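Cytochrome B5 (Hadesarchaea archaeon YNP_N21, PDB 6NZX) binds heme through a cytochrome b5-like domain and probably serves in electron transfer. Local coordinates at residues E8-Y13 / P20-Y25. Sequence-based numbering, arbitrary orientation.
Sequences EELSRY and PAYVAY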
ATOM      1  N   GLU A   8       3.064  12.368   1.918  1.00 25.23           N
ATOM      2  CA  GLU A   8       2.829  13.144   0.721  1.00 26.53           C
ATOM      3  C   GLU A   8       3.438  12.382  -0.460  1.00 24.79           C
ATOM      4  O   GLU A   8       2.768  12.182  -1.457  1.00 23.69           O
ATOM      5  CB  GLU A   8       3.376  14.562   0.882  1.00 32.90           C
ATOM      6  CG  GLU A   8       2.656  15.587   0.017  1.00 39.36           C
ATOM      7  CD  GLU A   8       2.710  17.004   0.568  1.00 47.07           C
ATOM      8  OE1 GLU A   8       3.685  17.317   1.290  1.00 52.86           O
ATOM      9  OE2 GLU A   8       1.772  17.787   0.290  1.00 54.12           O
ATOM     10  N   GLU A   9       4.678  11.896  -0.291  1.00 23.69           N
ATOM     11  CA  GLU A   9       5.383  11.157  -1.328  1.00 24.05           C
ATOM     12  C   GLU A   9       4.718   9.807  -1.583  1.00 20.54           C
ATOM     13  O   GLU A   9       4.673   9.344  -2.719  1.00 21.07           O
ATOM     14  CB  GLU A   9       6.845  10.907  -0.952  1.00 25.50           C
ATOM     15  CG  GLU A   9       7.671  12.176  -0.888  1.00 28.62           C
ATOM     16  CD  GLU A   9       9.060  11.991  -0.305  1.00 32.07           C
ATOM     17  OE1 GLU A   9       9.382  10.856   0.152  1.00 30.04           O
ATOM     18  OE2 GLU A   9       9.813  12.991  -0.297  1.00 36.33           O
ATOM     19  N   LEU A  10       4.241   9.163  -0.514  1.00 19.54           N
ATOM     20  CA  LEU A  10       3.628   7.851  -0.633  1.00 18.33           C
ATOM     21  C   LEU A  10       2.331   7.942  -1.450  1.00 16.97           C
ATOM     22  O   LEU A  10       1.960   6.981  -2.138  1.00 16.49           O
ATOM     23  CB  LEU A  10       3.376   7.283   0.768  1.00 17.98           C
ATOM     24  CG  LEU A  10       2.576   5.985   0.796  1.00 18.35           C
ATOM     25  CD1 LEU A  10       3.431   4.819   0.306  1.00 18.91           C
ATOM     26  CD2 LEU A  10       2.021   5.715   2.180  1.00 19.31           C
ATOM     27  N   SER A  11       1.653   9.097  -1.390  1.00 18.14           N
ATOM     28  CA  SER A  11       0.354   9.302  -2.080  1.00 18.93           C
ATOM     29  C   SER A  11       0.523   9.243  -3.601  1.00 19.53           C
ATOM     30  O   SER A  11      -0.417   8.897  -4.351  1.00 19.89           O
ATOM     31  CB  SER A  11      -0.279  10.599  -1.635  1.00 20.23           C
ATOM     32  OG  SER A  11       0.543  11.689  -1.985  1.00 21.22           O
ATOM     33  N   ARG A  12       1.735   9.553  -4.070  1.00 20.15           N
ATOM     34  CA  ARG A  12       2.062   9.482  -5.479  1.00 20.62           C
ATOM     35  C   ARG A  12       2.004   8.045  -5.999  1.00 19.93           C
ATOM     36  O   ARG A  12       1.858   7.878  -7.200  1.00 19.15           O
ATOM     37  CB  ARG A  12       3.494   9.938  -5.756  1.00 22.55           C
ATOM     38  CG  ARG A  12       3.801  11.385  -5.415  1.00 23.64           C
ATOM     39  CD  ARG A  12       5.281  11.552  -5.650  1.00 24.82           C
ATOM     40  NE  ARG A  12       5.876  12.741  -5.070  1.00 26.89           N
ATOM     41  CZ  ARG A  12       7.189  12.958  -5.052  1.00 27.72           C
ATOM     42  NH1 ARG A  12       7.664  14.032  -4.451  1.00 26.81           N
ATOM     43  NH2 ARG A  12       8.015  12.087  -5.625  1.00 24.77           N
ATOM     44  N   TYR A  13       2.214   7.043  -5.122  1.00 19.34           N
ATOM     45  CA  TYR A  13       2.342   5.632  -5.521  1.00 20.09           C
ATOM     46  C   TYR A  13       0.957   4.985  -5.425  1.00 21.41           C
ATOM     47  O   TYR A  13       0.711   4.129  -4.578  1.00 20.25           O
ATOM     48  CB  TYR A  13       3.402   4.916  -4.674  1.00 21.55           C
ATOM     49  CG  TYR A  13       4.809   5.384  -4.936  1.00 20.58           C
ATOM     50  CD1 TYR A  13       5.620   4.730  -5.841  1.00 20.01           C
ATOM     51  CD2 TYR A  13       5.324   6.505  -4.302  1.00 20.68           C
ATOM     52  CE1 TYR A  13       6.907   5.184  -6.110  1.00 21.74           C
ATOM     53  CE2 TYR A  13       6.606   6.967  -4.565  1.00 20.23           C
ATOM     54  CZ  TYR A  13       7.405   6.305  -5.475  1.00 20.31           C
ATOM     55  OH  TYR A  13       8.666   6.763  -5.762  1.00 19.66           O
ATOM     56  N   PRO A  20       3.499   2.970  -9.633  1.00 23.75           N
ATOM     57  CA  PRO A  20       3.372   1.795  -8.777  1.00 22.31           C
ATOM     58  C   PRO A  20       2.307   2.021  -7.699  1.00 20.01           C
ATOM     59  O   PRO A  20       1.939   3.163  -7.388  1.00 19.03           O
ATOM     60  CB  PRO A  20       4.769   1.587  -8.161  1.00 21.59           C
ATOM     61  CG  PRO A  20       5.684   2.466  -8.974  1.00 22.36           C
ATOM     62  CD  PRO A  20       4.827   3.586  -9.535  1.00 23.04           C
ATOM     63  N   ALA A  21       1.806   0.909  -7.165  1.00 18.46           N
ATOM     64  CA  ALA A  21       0.854   0.904  -6.074  1.00 18.09           C
ATOM     65  C   ALA A  21       1.582   0.416  -4.811  1.00 17.00           C
ATOM     66  O   ALA A  21       2.070  -0.734  -4.735  1.00 17.30           O
ATOM     67  CB  ALA A  21      -0.348   0.055  -6.439  1.00 17.39           C
ATOM     68  N   TYR A  22       1.721   1.334  -3.859  1.00 17.37           N
ATOM     69  CA  TYR A  22       2.395   1.087  -2.579  1.00 18.56           C
ATOM     70  C   TYR A  22       1.355   1.271  -1.477  1.00 18.93           C
ATOM     71  O   TYR A  22       0.474   2.107  -1.599  1.00 18.64           O
ATOM     72  CB  TYR A  22       3.493   2.113  -2.298  1.00 19.11           C
ATOM     73  CG  TYR A  22       4.783   2.000  -3.070  1.00 18.54           C
ATOM     74  CD1 TYR A  22       4.976   1.063  -4.064  1.00 18.77           C
ATOM     75  CD2 TYR A  22       5.803   2.905  -2.825  1.00 17.91           C
ATOM     76  CE1 TYR A  22       6.169   0.999  -4.765  1.00 19.33           C
ATOM     77  CE2 TYR A  22       7.011   2.845  -3.505  1.00 18.99           C
ATOM     78  CZ  TYR A  22       7.179   1.900  -4.497  1.00 18.35           C
ATOM     79  OH  TYR A  22       8.347   1.836  -5.177  1.00 19.17           O
ATOM     80  N   VAL A  23       1.474   0.503  -0.400  1.00 19.90           N
ATOM     81  CA  VAL A  23       0.595   0.669   0.745  1.00 19.15           C
ATOM     82  C   VAL A  23       1.474   0.642   1.986  1.00 18.51           C
ATOM     83  O   VAL A  23       2.407  -0.129   2.022  1.00 18.51           O
ATOM     84  CB  VAL A  23      -0.493  -0.421   0.812  1.00 19.98           C
ATOM     85  CG1 VAL A  23      -1.468  -0.300  -0.340  1.00 20.92           C
ATOM     86  CG2 VAL A  23       0.107  -1.826   0.851  1.00 21.84           C
ATOM     87  N   ALA A  24       1.154   1.470   2.986  1.00 17.98           N
ATOM     88  CA  ALA A  24       1.919   1.444   4.233  1.00 18.36           C
ATOM     89  C   ALA A  24       1.120   0.680   5.295  1.00 18.09           C
ATOM     90  O   ALA A  24      -0.126   0.656   5.288  1.00 15.86           O
ATOM     91  CB  ALA A  24       2.298   2.833   4.675  1.00 18.41           C
ATOM     92  N   TYR A  25       1.861  -0.026   6.153  1.00 18.69           N
ATOM     93  CA  TYR A  25       1.278  -0.739   7.274  1.00 20.36           C
ATOM     94  C   TYR A  25       2.288  -0.756   8.420  1.00 20.57           C
ATOM     95  O   TYR A  25       3.362  -1.303   8.255  1.00 17.07           O
ATOM     96  CB  TYR A  25       0.865  -2.167   6.899  1.00 22.76           C
ATOM     97  CG  TYR A  25       0.243  -2.901   8.062  1.00 25.59           C
ATOM     98  CD1 TYR A  25       0.929  -3.889   8.747  1.00 28.45           C
ATOM     99  CD2 TYR A  25      -0.999  -2.525   8.542  1.00 27.73           C
ATOM    100  CE1 TYR A  25       0.374  -4.517   9.854  1.00 30.75           C
ATOM    101  CE2 TYR A  25      -1.562  -3.127   9.654  1.00 29.31           C
ATOM    102  CZ  TYR A  25      -0.874  -4.129  10.311  1.00 30.53           C
ATOM    103  OH  TYR A  25      -1.441  -4.740  11.390  1.00 36.52           O
TER
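Y13 and Y22 lie side by side and point the same way, their rings in an offset stack with planes only 4° apart. The centroids are 4.2 Å from each other. The overlap is rim over rim: CD1 of Y13 sits 3.3 Å from CE2 of Y22, each atom over the other ring's face. Y22 holds CG anti to its carbonyl carbon (chi1 -75°), beside its own backbone N, and in this rotamer CG also rests against Y13 CB. The backbones are tied as well, for Y22 N donates to Y13 O at 3.1 Å, nearly straight but from above the carbonyl plane. P20 closes in at the edge of the Y13 ring, its CG 3.9 Å from Y13 CD1. In this cytochrome b5-like domain the contact packs helix 7-11 and the turn after it against strand 22-25, an outer strand of the mixed sheet. L10 forks across that strand, setting CD1 against Y22 CB and CD2 against A24 CB, both at 3.8 Å, while V29 and L76 also touch its side chain. With an alanine in place of Y22, the Y13 ring would probably lose its stacking partner and be freer to turn. A24 has its side chain about 7 Å from the heme.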